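Local coordinates for Poly(3-hydroxyalkanoate) polymerase subunit PhaC (PDB 5HZ2), which polymerizes (R)-3-hydroxybutyryl-CoA into the storage polyester polyhydroxybutyrate, releasing CoA, and is represented here by its C-terminal catalytic domain of alpha/beta-hydrolase fold, at residues K28-K33 and H63-G68; A152-L157 and H242-N247; S266-T271 and L294-R299. All blocks are in the same frame, centred on the assembly; numbering follows the deposited sequence.

In the fold
Three separate contacts follow one another along the chain, none nested in or crossing another. Contact 1 comes first: the loop after strand 22-27 meets the C-terminal end of helix 60-66, closing a loop that includes strand 39-42. Contact 2 spans the longest interval, bringing the loop after strand 139-145 back to the end of helix 233-245, near the predicted nucleophile Cys118. Contact 3 closes the excursion between neighbouring parallel strands 271-276 and 298-303 of the central sheet. Contacts 1 and 2 lie on opposite sides of the chain's centre, their own centres about 39 Å apart; contact 3 is about 26 Å from contact 1 and 24 Å from contact 2, centre to centre.

Contact 1. Residues K28-K33 and H63-G68; sequences KPLTDK and HVVEQG. With SO4 (sulfate ion), chain F.
Leu30 lies across Val65 at about a right angle, the two aliphatic side chains meeting where a loop passes the C-terminal end of a helix. The touching branch of Val65 is CG1, anti to its own backbone N (chi1 172°), a rotation that presents this methyl to Leu30 CG at 3.7 Å and to Lys28 O at 3.4 Å. Beyond it, Leu30 CD1 reaches the aliphatic part of Glu66, 3.9 Å from its CG, while the carboxylate of Glu66 pairs with Arg62. Thr31 divides its two branches: methyl CG2 rests 3.4 Å from Glu66 O, and OG1 reaches forward to donate to Lys33 O at 2.6 Å, from above the carbonyl plane. No direct hydrogen bond joins the segments. Instead one water accepts from Leu30 N and donates to Thr31 OG1 and to Val65 O, the latter at 2.8 Å. A sulfate, probably from the crystallisation liquor, is held by the backbone N atoms of Asp32 and Lys33. After Gln67 leaves helical geometry, Gly68 turns the chain with positive phi, its O hydrogen-bonded to His35 ND1. Val65 also packs on Val71 of strand 71-76, which follows the helix, and Val64 on strand 39-42, placing the contact at the sheet's edge of this helix.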
ATOM      1  N   LYS A  28      -2.056  28.516 -36.012  1.00 21.94           N
ATOM      2  CA  LYS A  28      -1.516  29.799 -36.496  1.00 23.91           C
ATOM      3  C   LYS A  28      -0.291  30.201 -35.629  1.00 26.82           C
ATOM      4  O   LYS A  28      -0.333  30.119 -34.418  1.00 27.19           O
ATOM      5  CB  LYS A  28      -2.571  30.916 -36.404  1.00 26.34           C
ATOM      6  CG  LYS A  28      -2.169  32.178 -37.192  1.00 32.03           C
ATOM      7  CD  LYS A  28      -3.191  33.279 -37.181  1.00 38.82           C
ATOM      8  CE  LYS A  28      -3.255  34.050 -35.871  1.00 50.14           C
ATOM      9  NZ  LYS A  28      -1.997  34.698 -35.376  1.00 60.60           N
ATOM     10  N   PRO A  29       0.817  30.601 -36.262  1.00 30.32           N
ATOM     11  CA  PRO A  29       1.941  31.034 -35.461  1.00 29.08           C
ATOM     12  C   PRO A  29       1.618  32.255 -34.597  1.00 28.63           C
ATOM     13  O   PRO A  29       0.785  33.094 -34.925  1.00 26.76           O
ATOM     14  CB  PRO A  29       3.028  31.333 -36.483  1.00 30.66           C
ATOM     15  CG  PRO A  29       2.375  31.341 -37.801  1.00 34.51           C
ATOM     16  CD  PRO A  29       1.112  30.584 -37.715  1.00 30.07           C
ATOM     17  N   LEU A  30       2.298  32.345 -33.472  1.00 29.74           N
ATOM     18  CA  LEU A  30       2.136  33.465 -32.593  1.00 31.08           C
ATOM     19  C   LEU A  30       3.502  34.163 -32.379  1.00 32.59           C
ATOM     20  O   LEU A  30       3.652  34.968 -31.447  1.00 32.48           O
ATOM     21  CB  LEU A  30       1.528  32.972 -31.275  1.00 29.69           C
ATOM     22  CG  LEU A  30       0.072  32.532 -31.368  1.00 28.78           C
ATOM     23  CD1 LEU A  30      -0.325  31.918 -30.022  1.00 31.18           C
ATOM     24  CD2 LEU A  30      -0.898  33.671 -31.667  1.00 30.50           C
ATOM     25  N   THR A  31       4.484  33.806 -33.197  1.00 30.27           N
ATOM     26  CA  THR A  31       5.855  34.293 -33.100  1.00 30.41           C
ATOM     27  C   THR A  31       6.270  34.650 -34.528  1.00 30.84           C
ATOM     28  O   THR A  31       5.644  34.166 -35.487  1.00 29.85           O
ATOM     29  CB  THR A  31       6.834  33.211 -32.571  1.00 30.51           C
ATOM     30  OG1 THR A  31       6.708  32.013 -33.341  1.00 29.27           O
ATOM     31  CG2 THR A  31       6.594  32.919 -31.098  1.00 30.39           C
ATOM     32  N   ASP A  32       7.324  35.449 -34.722  1.00 31.10           N
ATOM     33  CA  ASP A  32       7.797  35.731 -36.109  1.00 34.43           C
ATOM     34  C   ASP A  32       8.602  34.610 -36.684  1.00 31.87           C
ATOM     35  O   ASP A  32       8.616  34.375 -37.885  1.00 32.56           O
ATOM     36  CB  ASP A  32       8.639  37.033 -36.150  1.00 39.42           C
ATOM     37  CG  ASP A  32       7.825  38.280 -35.709  1.00 45.38           C
ATOM     38  OD1 ASP A  32       6.617  38.356 -35.993  1.00 50.05           O
ATOM     39  OD2 ASP A  32       8.388  39.179 -35.050  1.00 60.08           O
ATOM     40  N   LYS A  33       9.312  33.907 -35.820  1.00 30.85           N
ATOM     41  CA  LYS A  33      10.045  32.748 -36.227  1.00 30.17           C
ATOM     42  C   LYS A  33       9.623  31.456 -35.464  1.00 29.40           C
ATOM     43  O   LYS A  33       9.084  31.504 -34.362  1.00 32.35           O
ATOM     44  CB  LYS A  33      11.482  32.983 -36.020  1.00 34.48           C
ATOM     45  CG  LYS A  33      11.932  34.252 -36.729  1.00 43.65           C
ATOM     46  CD  LYS A  33      13.417  34.180 -36.989  1.00 53.07           C
ATOM     47  CE  LYS A  33      14.042  35.568 -36.964  1.00 61.22           C
ATOM     48  NZ  LYS A  33      15.435  35.465 -36.446  1.00 71.62           N
ATOM     49  N   HIS A  63       0.775  27.485 -25.416  1.00 26.04           N
ATOM     50  CA  HIS A  63       2.068  27.678 -24.829  1.00 24.10           C
ATOM     51  C   HIS A  63       3.191  27.218 -25.735  1.00 24.53           C
ATOM     52  O   HIS A  63       4.173  27.916 -25.884  1.00 22.10           O
ATOM     53  CB  HIS A  63       2.175  26.966 -23.486  1.00 26.26           C
ATOM     54  CG  HIS A  63       3.419  27.304 -22.746  1.00 24.22           C
ATOM     55  ND1 HIS A  63       4.525  26.491 -22.739  1.00 28.87           N
ATOM     56  CD2 HIS A  63       3.750  28.392 -22.027  1.00 25.46           C
ATOM     57  CE1 HIS A  63       5.480  27.058 -22.035  1.00 24.02           C
ATOM     58  NE2 HIS A  63       5.035  28.214 -21.593  1.00 29.80           N
ATOM     59  N   VAL A  64       3.036  26.054 -26.348  1.00 23.60           N
ATOM     60  CA  VAL A  64       4.070  25.542 -27.219  1.00 22.68           C
ATOM     61  C   VAL A  64       4.181  26.468 -28.476  1.00 23.34           C
ATOM     62  O   VAL A  64       5.282  26.772 -28.927  1.00 23.23           O
ATOM     63  CB  VAL A  64       3.765  24.098 -27.635  1.00 24.18           C
ATOM     64  CG1 VAL A  64       4.695  23.588 -28.713  1.00 25.16           C
ATOM     65  CG2 VAL A  64       3.879  23.191 -26.394  1.00 23.16           C
ATOM     66  N   VAL A  65       3.058  26.850 -29.027  1.00 25.63           N
ATOM     67  CA  VAL A  65       3.031  27.758 -30.190  1.00 25.06           C
ATOM     68  C   VAL A  65       3.788  29.028 -29.823  1.00 25.94           C
ATOM     69  O   VAL A  65       4.638  29.496 -30.604  1.00 24.80           O
ATOM     70  CB  VAL A  65       1.601  28.040 -30.670  1.00 25.04           C
ATOM     71  CG1 VAL A  65       1.607  29.151 -31.773  1.00 26.15           C
ATOM     72  CG2 VAL A  65       0.966  26.758 -31.260  1.00 22.26           C
ATOM     73  N   GLU A  66       3.491  29.563 -28.653  1.00 24.26           N
ATOM     74  CA  GLU A  66       4.217  30.756 -28.175  1.00 27.87           C
ATOM     75  C   GLU A  66       5.715  30.603 -27.937  1.00 29.10           C
ATOM     76  O   GLU A  66       6.443  31.601 -28.014  1.00 29.53           O
ATOM     77  CB  GLU A  66       3.581  31.351 -26.934  1.00 28.36           C
ATOM     78  CG  GLU A  66       2.289  32.015 -27.181  1.00 34.46           C
ATOM     79  CD  GLU A  66       1.557  32.336 -25.890  1.00 43.75           C
ATOM     80  OE1 GLU A  66       1.987  31.902 -24.791  1.00 52.07           O
ATOM     81  OE2 GLU A  66       0.501  32.980 -25.965  1.00 44.84           O
ATOM     82  N   GLN A  67       6.211  29.406 -27.682  1.00 27.70           N
ATOM     83  CA  GLN A  67       7.639  29.153 -27.689  1.00 28.80           C
ATOM     84  C   GLN A  67       8.251  28.998 -29.062  1.00 31.21           C
ATOM     85  O   GLN A  67       9.459  28.708 -29.160  1.00 29.47           O
ATOM     86  CB  GLN A  67       8.050  27.910 -26.835  1.00 28.16           C
ATOM     87  CG  GLN A  67       7.460  27.916 -25.424  1.00 29.95           C
ATOM     88  CD  GLN A  67       7.502  29.286 -24.751  1.00 34.69           C
ATOM     89  OE1 GLN A  67       8.576  29.871 -24.615  1.00 33.75           O
ATOM     90  NE2 GLN A  67       6.340  29.799 -24.341  1.00 38.26           N
ATOM     91  N   GLY A  68       7.514  29.256 -30.126  1.00 31.31           N
ATOM     92  CA  GLY A  68       8.115  29.127 -31.440  1.00 26.79           C
ATOM     93  C   GLY A  68       8.153  27.797 -32.168  1.00 27.88           C
ATOM     94  O   GLY A  68       9.057  27.537 -32.948  1.00 28.15           O
TER
HETATM   95  S   SO4 F 605       9.741  35.803 -31.981  1.00 53.55           S
HETATM   96  O1  SO4 F 605      10.072  34.954 -33.113  1.00 42.76           O
HETATM   97  O2  SO4 F 605       8.544  36.600 -32.210  1.00 44.14           O
HETATM   98  O3  SO4 F 605       9.576  35.035 -30.751  1.00 57.92           O
HETATM   99  O4  SO4 F 605      10.884  36.680 -31.764  1.00 60.65           O
HETATM  100  O   HOH W   1       4.513  30.391 -33.211  1.00 24.02           O

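Contact 2. Residues A152-L157 and H242-N247; sequences ADTGIL and HTYLQN. With SO4 (sulfate ion), chain D; SO4 (sulfate ion), chain H.
Tyr244, Ile156 and Leu245 bury much of the surface where a loop following strand 139-145 of the alpha/beta-hydrolase fold meets the end of helix 233-245. Tyr244 contributes most: the side chain of Ile156 crosses it at about a right angle, with CD1 3.9 Å from Tyr244 CB and CG2 4.0 Å from CD1 of the ring. Thr154 crosses the tyrosine at about a right angle too, its OG1 3.5 Å from Tyr244 CD1. With CG anti to its carbonyl carbon (chi1 -73°), the tyrosine runs past Thr154 and Ile156, and Phe151 meets its ring edge-to-face. Its side chain lies about 8 Å from that of Cys118, the predicted active-site residue, which probably places this packing close to the catalytic region. Leu245 packs against Ile156, the fine detail of their methyl approach being doubtful. Other copies of the protein pack against the contact: Trp203 of the third subunit on Ile156 and Val206 of that subunit on Leu245, while Ser331 of the second subunit touches Ala152. Thr154 OG1 is hydrogen-bonded to Phe151 O, and between the segments a water donates to Thr154 OG1 at 2.6 Å and to Tyr244 O at 2.9 Å.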
ATOM      1  N   ALA A 152       2.086  -3.064 -15.938  1.00 24.99           N
ATOM      2  CA  ALA A 152       2.127  -3.852 -14.673  1.00 29.60           C
ATOM      3  C   ALA A 152       1.489  -3.090 -13.496  1.00 29.81           C
ATOM      4  O   ALA A 152       1.582  -1.845 -13.402  1.00 28.19           O
ATOM      5  CB  ALA A 152       3.581  -4.294 -14.354  1.00 28.36           C
ATOM      6  N   ASP A 153       0.775  -3.820 -12.645  1.00 31.05           N
ATOM      7  CA  ASP A 153       0.130  -3.269 -11.443  1.00 39.29           C
ATOM      8  C   ASP A 153      -0.854  -2.099 -11.627  1.00 42.80           C
ATOM      9  O   ASP A 153      -0.950  -1.214 -10.791  1.00 41.52           O
ATOM     10  CB  ASP A 153       1.221  -2.879 -10.477  1.00 48.89           C
ATOM     11  CG  ASP A 153       2.203  -3.995 -10.278  1.00 52.38           C
ATOM     12  OD1 ASP A 153       1.761  -5.157 -10.085  1.00 53.17           O
ATOM     13  OD2 ASP A 153       3.396  -3.690 -10.348  1.00 48.67           O
ATOM     14  N   THR A 154      -1.618  -2.126 -12.711  1.00 39.80           N
ATOM     15  CA  THR A 154      -2.674  -1.185 -12.893  1.00 37.06           C
ATOM     16  C   THR A 154      -3.920  -1.704 -12.164  1.00 41.76           C
ATOM     17  O   THR A 154      -4.906  -1.004 -12.052  1.00 44.17           O
ATOM     18  CB  THR A 154      -2.935  -0.908 -14.376  1.00 36.69           C
ATOM     19  OG1 THR A 154      -2.881  -2.135 -15.142  1.00 35.05           O
ATOM     20  CG2 THR A 154      -1.874   0.065 -14.901  1.00 39.85           C
ATOM     21  N   GLY A 155      -3.829  -2.891 -11.588  1.00 43.85           N
ATOM     22  CA  GLY A 155      -4.880  -3.416 -10.738  1.00 50.49           C
ATOM     23  C   GLY A 155      -6.148  -4.058 -11.230  1.00 42.86           C
ATOM     24  O   GLY A 155      -7.006  -4.417 -10.440  1.00 36.33           O
ATOM     25  N   ILE A 156      -6.301  -4.187 -12.537  1.00 33.79           N
ATOM     26  CA  ILE A 156      -7.521  -4.811 -13.027  1.00 38.96           C
ATOM     27  C   ILE A 156      -7.606  -6.310 -12.664  1.00 35.05           C
ATOM     28  O   ILE A 156      -8.667  -6.864 -12.500  1.00 38.84           O
ATOM     29  CB  ILE A 156      -7.972  -4.319 -14.428  1.00 44.39           C
ATOM     30  CG1 ILE A 156      -7.900  -5.382 -15.489  1.00 50.70           C
ATOM     31  CG2 ILE A 156      -7.228  -3.074 -14.849  1.00 44.73           C
ATOM     32  CD1 ILE A 156      -8.286  -4.825 -16.836  1.00 55.43           C
ATOM     33  N   LEU A 157      -6.455  -6.944 -12.542  1.00 40.63           N
ATOM     34  CA  LEU A 157      -6.357  -8.332 -12.115  1.00 47.85           C
ATOM     35  C   LEU A 157      -6.713  -8.659 -10.669  1.00 44.37           C
ATOM     36  O   LEU A 157      -7.173  -9.740 -10.364  1.00 38.65           O
ATOM     37  CB  LEU A 157      -4.902  -8.785 -12.274  1.00 54.83           C
ATOM     38  CG  LEU A 157      -4.368  -9.554 -13.476  1.00 60.46           C
ATOM     39  CD1 LEU A 157      -5.376  -9.566 -14.599  1.00 56.93           C
ATOM     40  CD2 LEU A 157      -3.070  -8.916 -13.922  1.00 60.58           C
ATOM     41  N   HIS A 242      -4.460  -6.619 -24.649  1.00 20.57           N
ATOM     42  CA  HIS A 242      -3.029  -6.621 -24.826  1.00 22.26           C
ATOM     43  C   HIS A 242      -2.187  -5.701 -23.974  1.00 22.83           C
ATOM     44  O   HIS A 242      -0.998  -5.841 -23.946  1.00 22.56           O
ATOM     45  CB  HIS A 242      -2.686  -6.471 -26.302  1.00 23.56           C
ATOM     46  CG  HIS A 242      -3.263  -7.549 -27.160  1.00 24.81           C
ATOM     47  ND1 HIS A 242      -2.884  -8.865 -27.056  1.00 26.56           N
ATOM     48  CD2 HIS A 242      -4.191  -7.507 -28.138  1.00 25.12           C
ATOM     49  CE1 HIS A 242      -3.556  -9.586 -27.929  1.00 25.54           C
ATOM     50  NE2 HIS A 242      -4.359  -8.786 -28.596  1.00 23.97           N
ATOM     51  N   THR A 243      -2.820  -4.772 -23.283  1.00 22.61           N
ATOM     52  CA  THR A 243      -2.075  -3.858 -22.412  1.00 22.39           C
ATOM     53  C   THR A 243      -2.453  -4.173 -20.958  1.00 20.83           C
ATOM     54  O   THR A 243      -1.768  -4.955 -20.274  1.00 19.99           O
ATOM     55  CB  THR A 243      -2.276  -2.352 -22.778  1.00 22.15           C
ATOM     56  OG1 THR A 243      -3.630  -1.909 -22.571  1.00 24.20           O
ATOM     57  CG2 THR A 243      -1.896  -2.082 -24.180  1.00 22.81           C
ATOM     58  N   TYR A 244      -3.594  -3.673 -20.505  1.00 21.48           N
ATOM     59  CA  TYR A 244      -4.010  -3.881 -19.148  1.00 21.63           C
ATOM     60  C   TYR A 244      -4.006  -5.327 -18.683  1.00 24.63           C
ATOM     61  O   TYR A 244      -3.546  -5.596 -17.599  1.00 21.23           O
ATOM     62  CB  TYR A 244      -5.415  -3.252 -18.880  1.00 23.70           C
ATOM     63  CG  TYR A 244      -5.383  -1.766 -18.811  1.00 22.83           C
ATOM     64  CD1 TYR A 244      -5.097  -1.137 -17.599  1.00 24.84           C
ATOM     65  CD2 TYR A 244      -5.673  -0.943 -19.911  1.00 26.99           C
ATOM     66  CE1 TYR A 244      -5.109   0.227 -17.477  1.00 23.98           C
ATOM     67  CE2 TYR A 244      -5.650   0.460 -19.785  1.00 27.78           C
ATOM     68  CZ  TYR A 244      -5.371   1.022 -18.562  1.00 27.95           C
ATOM     69  OH  TYR A 244      -5.302   2.380 -18.330  1.00 29.94           O
ATOM     70  N   LEU A 245      -4.569  -6.248 -19.467  1.00 22.41           N
ATOM     71  CA  LEU A 245      -4.682  -7.642 -19.027  1.00 24.08           C
ATOM     72  C   LEU A 245      -3.410  -8.458 -19.201  1.00 22.79           C
ATOM     73  O   LEU A 245      -2.967  -9.108 -18.247  1.00 24.06           O
ATOM     74  CB  LEU A 245      -5.857  -8.347 -19.747  1.00 25.11           C
ATOM     75  CG  LEU A 245      -7.175  -8.270 -18.983  1.00 31.90           C
ATOM     76  CD1 LEU A 245      -7.391  -7.011 -18.244  1.00 39.38           C
ATOM     77  CD2 LEU A 245      -8.397  -8.600 -19.876  1.00 30.49           C
ATOM     78  N   GLN A 246      -2.843  -8.459 -20.395  1.00 24.02           N
ATOM     79  CA  GLN A 246      -1.720  -9.359 -20.718  1.00 25.54           C
ATOM     80  C   GLN A 246      -0.401  -8.636 -20.755  1.00 27.23           C
ATOM     81  O   GLN A 246       0.666  -9.277 -20.752  1.00 22.42           O
ATOM     82  CB  GLN A 246      -2.006 -10.086 -22.015  1.00 27.86           C
ATOM     83  CG  GLN A 246      -3.213 -11.028 -21.841  1.00 30.72           C
ATOM     84  CD  GLN A 246      -3.711 -11.706 -23.130  1.00 32.70           C
ATOM     85  OE1 GLN A 246      -3.183 -11.539 -24.227  1.00 31.60           O
ATOM     86  NE2 GLN A 246      -4.785 -12.428 -22.973  1.00 29.82           N
ATOM     87  N   ASN A 247      -0.438  -7.297 -20.758  1.00 24.79           N
ATOM     88  CA  ASN A 247       0.809  -6.486 -20.680  1.00 25.57           C
ATOM     89  C   ASN A 247       1.913  -6.912 -21.675  1.00 24.43           C
ATOM     90  O   ASN A 247       3.072  -7.202 -21.277  1.00 25.75           O
ATOM     91  CB  ASN A 247       1.345  -6.567 -19.262  1.00 26.05           C
ATOM     92  CG  ASN A 247       2.372  -5.458 -18.938  1.00 25.58           C
ATOM     93  OD1 ASN A 247       3.200  -5.572 -17.978  1.00 29.14           O
ATOM     94  ND2 ASN A 247       2.358  -4.470 -19.716  1.00 18.78           N
TER
HETATM   95  S   SO4 D 603      -6.655 -10.038 -31.033  1.00 45.35           S
HETATM   96  O1  SO4 D 603      -6.807  -8.580 -31.204  1.00 61.84           O
HETATM   97  O2  SO4 D 603      -7.963 -10.557 -31.582  1.00 38.23           O
HETATM   98  O3  SO4 D 603      -6.449 -10.496 -29.628  1.00 43.20           O
HETATM   99  O4  SO4 D 603      -5.474 -10.491 -31.813  1.00 50.11           O
HETATM  100  S   SO4 H 607      -6.185   5.936 -19.884  1.00101.10           S
HETATM  101  O1  SO4 H 607      -6.552   5.305 -21.183  1.00 64.23           O
HETATM  102  O2  SO4 H 607      -7.394   5.857 -18.973  1.00 75.66           O
HETATM  103  O3  SO4 H 607      -4.954   5.213 -19.425  1.00 69.67           O
HETATM  104  O4  SO4 H 607      -5.774   7.379 -20.030  1.00 89.51           O
HETATM  105  O   HOH W   2      -4.008  -4.467 -14.973  1.00 44.06           O

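Contact 3. Residues S266-T271 and L294-R299; sequences SIDVPT and LANKLR
Thr271 and Leu298 sit side by side as a parallel beta bridge, the tightly packed end of this contact. Thr271 N donates to Lys297 O at 2.9 Å, in the carbonyl plane, and Thr271 O accepts from Arg299 N at 3.0 Å, so one residue is gripped through both its backbone polar atoms. The side chains add to this: Leu298 CD2 lies 3.8 Å from Thr271 CB, while Thr271 CG2 is anti to the backbone N, which aims this methyl at Leu294 CD1, 3.9 Å away, the two side chains crossing at about a right angle. Thr271 OG1 donates to Val269 O of its own segment, from above that carbonyl plane.

Toward the solvent, where both segments are loop, polar groups take over. Asn296 reaches across to Asp268, ND2 donating to Asp268 OD1 at 3.0 Å from above the carboxylate, whose plane is turned 52° from that of the amide, and weakly to Asp268 O. Its OD1 accepts from Lys297 N, which helps fix the amide's rotation. Two waters link the backbones here, one joining Asp268 N and Ala295 N, the other Val269 O and Ala295 O.

The bridge begins the pairing of strands 271-276 and 298-303 in the central sheet. Thr271 and Val269 pack on Val142 of adjoining strand 139-145, Ile267 touches helix 119-133, and Pro270 and Arg299 meet helix 347-357.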
ATOM      1  N   SER A 266      12.906  -0.271 -30.702  1.00 29.47           N
ATOM      2  CA  SER A 266      13.229   0.093 -32.092  1.00 31.27           C
ATOM      3  C   SER A 266      12.867   1.537 -32.453  1.00 32.27           C
ATOM      4  O   SER A 266      13.343   2.060 -33.478  1.00 28.11           O
ATOM      5  CB  SER A 266      12.532  -0.863 -33.063  1.00 33.32           C
ATOM      6  OG  SER A 266      11.159  -0.494 -33.213  1.00 34.42           O
ATOM      7  N   ILE A 267      12.111   2.235 -31.609  1.00 28.42           N
ATOM      8  CA  ILE A 267      11.822   3.632 -31.904  1.00 28.74           C
ATOM      9  C   ILE A 267      13.136   4.413 -31.900  1.00 28.91           C
ATOM     10  O   ILE A 267      13.410   5.154 -32.808  1.00 29.98           O
ATOM     11  CB  ILE A 267      10.848   4.228 -30.888  1.00 30.45           C
ATOM     12  CG1 ILE A 267       9.508   3.509 -30.979  1.00 26.82           C
ATOM     13  CG2 ILE A 267      10.674   5.710 -31.126  1.00 29.94           C
ATOM     14  CD1 ILE A 267       8.612   3.718 -29.789  1.00 29.60           C
ATOM     15  N   ASP A 268      13.956   4.200 -30.880  1.00 28.22           N
ATOM     16  CA  ASP A 268      15.310   4.747 -30.817  1.00 32.21           C
ATOM     17  C   ASP A 268      15.580   6.231 -31.082  1.00 32.71           C
ATOM     18  O   ASP A 268      16.403   6.559 -31.908  1.00 30.42           O
ATOM     19  CB  ASP A 268      16.215   3.871 -31.696  1.00 35.68           C
ATOM     20  CG  ASP A 268      17.700   4.106 -31.460  1.00 39.45           C
ATOM     21  OD1 ASP A 268      18.085   4.700 -30.449  1.00 33.07           O
ATOM     22  OD2 ASP A 268      18.481   3.666 -32.311  1.00 39.25           O
ATOM     23  N   VAL A 269      14.874   7.114 -30.400  1.00 25.63           N
ATOM     24  CA  VAL A 269      15.083   8.545 -30.542  1.00 27.90           C
ATOM     25  C   VAL A 269      15.055   9.203 -29.166  1.00 26.89           C
ATOM     26  O   VAL A 269      14.557   8.630 -28.236  1.00 25.31           O
ATOM     27  CB  VAL A 269      14.067   9.217 -31.473  1.00 30.04           C
ATOM     28  CG1 VAL A 269      14.084   8.589 -32.845  1.00 31.22           C
ATOM     29  CG2 VAL A 269      12.684   9.207 -30.887  1.00 30.83           C
ATOM     30  N   PRO A 270      15.585  10.412 -29.032  1.00 25.85           N
ATOM     31  CA  PRO A 270      15.598  11.071 -27.721  1.00 24.60           C
ATOM     32  C   PRO A 270      14.158  11.123 -27.246  1.00 23.14           C
ATOM     33  O   PRO A 270      13.285  11.410 -28.034  1.00 21.47           O
ATOM     34  CB  PRO A 270      16.135  12.447 -28.044  1.00 25.94           C
ATOM     35  CG  PRO A 270      17.057  12.199 -29.180  1.00 27.23           C
ATOM     36  CD  PRO A 270      16.409  11.136 -30.007  1.00 27.33           C
ATOM     37  N   THR A 271      13.914  10.823 -25.979  1.00 24.25           N
ATOM     38  CA  THR A 271      12.514  10.704 -25.520  1.00 21.96           C
ATOM     39  C   THR A 271      12.357  11.373 -24.177  1.00 22.74           C
ATOM     40  O   THR A 271      13.164  11.105 -23.275  1.00 22.86           O
ATOM     41  CB  THR A 271      12.111   9.201 -25.448  1.00 23.80           C
ATOM     42  OG1 THR A 271      12.261   8.582 -26.748  1.00 24.88           O
ATOM     43  CG2 THR A 271      10.654   9.063 -25.007  1.00 22.25           C
ATOM     44  N   LEU A 294      12.822   1.746 -23.553  1.00 24.77           N
ATOM     45  CA  LEU A 294      13.194   2.534 -24.684  1.00 22.52           C
ATOM     46  C   LEU A 294      14.654   2.808 -24.836  1.00 24.74           C
ATOM     47  O   LEU A 294      15.346   3.033 -23.873  1.00 25.84           O
ATOM     48  CB  LEU A 294      12.460   3.881 -24.645  1.00 25.90           C
ATOM     49  CG  LEU A 294      10.943   3.871 -24.503  1.00 24.79           C
ATOM     50  CD1 LEU A 294      10.419   5.238 -24.146  1.00 27.16           C
ATOM     51  CD2 LEU A 294      10.294   3.369 -25.769  1.00 25.78           C
ATOM     52  N   ALA A 295      15.094   2.774 -26.084  1.00 28.43           N
ATOM     53  CA  ALA A 295      16.468   3.172 -26.442  1.00 29.21           C
ATOM     54  C   ALA A 295      16.689   4.663 -26.594  1.00 28.04           C
ATOM     55  O   ALA A 295      15.772   5.471 -26.696  1.00 29.43           O
ATOM     56  CB  ALA A 295      16.916   2.434 -27.741  1.00 29.53           C
ATOM     57  N   ASN A 296      17.972   5.023 -26.693  1.00 29.74           N
ATOM     58  CA  ASN A 296      18.414   6.350 -26.928  1.00 26.07           C
ATOM     59  C   ASN A 296      18.354   7.171 -25.638  1.00 28.21           C
ATOM     60  O   ASN A 296      18.174   6.602 -24.561  1.00 28.94           O
ATOM     61  CB  ASN A 296      17.655   6.997 -28.089  1.00 28.30           C
ATOM     62  CG  ASN A 296      18.521   7.947 -28.914  1.00 29.74           C
ATOM     63  OD1 ASN A 296      18.998   9.008 -28.448  1.00 30.11           O
ATOM     64  ND2 ASN A 296      18.674   7.615 -30.158  1.00 32.31           N
ATOM     65  N   LYS A 297      18.586   8.474 -25.741  1.00 25.73           N
ATOM     66  CA  LYS A 297      18.665   9.351 -24.586  1.00 28.11           C
ATOM     67  C   LYS A 297      17.303   9.662 -24.036  1.00 22.97           C
ATOM     68  O   LYS A 297      16.497  10.225 -24.732  1.00 24.83           O
ATOM     69  CB  LYS A 297      19.355  10.638 -24.998  1.00 34.27           C
ATOM     70  CG  LYS A 297      20.446  11.058 -24.061  1.00 48.44           C
ATOM     71  CD  LYS A 297      19.881  11.903 -22.945  1.00 69.10           C
ATOM     72  CE  LYS A 297      20.088  11.261 -21.587  1.00 77.97           C
ATOM     73  NZ  LYS A 297      21.096  12.002 -20.796  1.00 91.08           N
ATOM     74  N   LEU A 298      17.084   9.314 -22.768  1.00 24.83           N
ATOM     75  CA  LEU A 298      15.766   9.473 -22.136  1.00 22.93           C
ATOM     76  C   LEU A 298      15.879  10.497 -21.061  1.00 23.45           C
ATOM     77  O   LEU A 298      16.919  10.602 -20.474  1.00 25.18           O
ATOM     78  CB  LEU A 298      15.370   8.195 -21.444  1.00 24.88           C
ATOM     79  CG  LEU A 298      15.426   6.939 -22.321  1.00 23.57           C
ATOM     80  CD1 LEU A 298      14.803   5.796 -21.566  1.00 23.69           C
ATOM     81  CD2 LEU A 298      14.726   7.168 -23.632  1.00 25.40           C
ATOM     82  N   ARG A 299      14.822  11.251 -20.811  1.00 23.59           N
ATOM     83  CA  ARG A 299      14.726  12.113 -19.650  1.00 22.64           C
ATOM     84  C   ARG A 299      13.371  11.777 -18.990  1.00 23.57           C
ATOM     85  O   ARG A 299      12.396  11.595 -19.682  1.00 24.39           O
ATOM     86  CB  ARG A 299      14.725  13.565 -20.095  1.00 23.25           C
ATOM     87  CG  ARG A 299      14.610  14.569 -19.003  1.00 24.73           C
ATOM     88  CD  ARG A 299      15.015  15.963 -19.467  1.00 25.69           C
ATOM     89  NE  ARG A 299      14.968  16.946 -18.414  1.00 24.79           N
ATOM     90  CZ  ARG A 299      15.871  17.088 -17.432  1.00 25.41           C
ATOM     91  NH1 ARG A 299      16.901  16.305 -17.366  1.00 26.95           N
ATOM     92  NH2 ARG A 299      15.741  18.054 -16.509  1.00 25.57           N
TER
HETATM   93  O   HOH W   3      13.093   3.183 -28.179  1.00 23.87           O
HETATM   94  O   HOH W   4      13.207   5.873 -27.595  1.00 27.49           O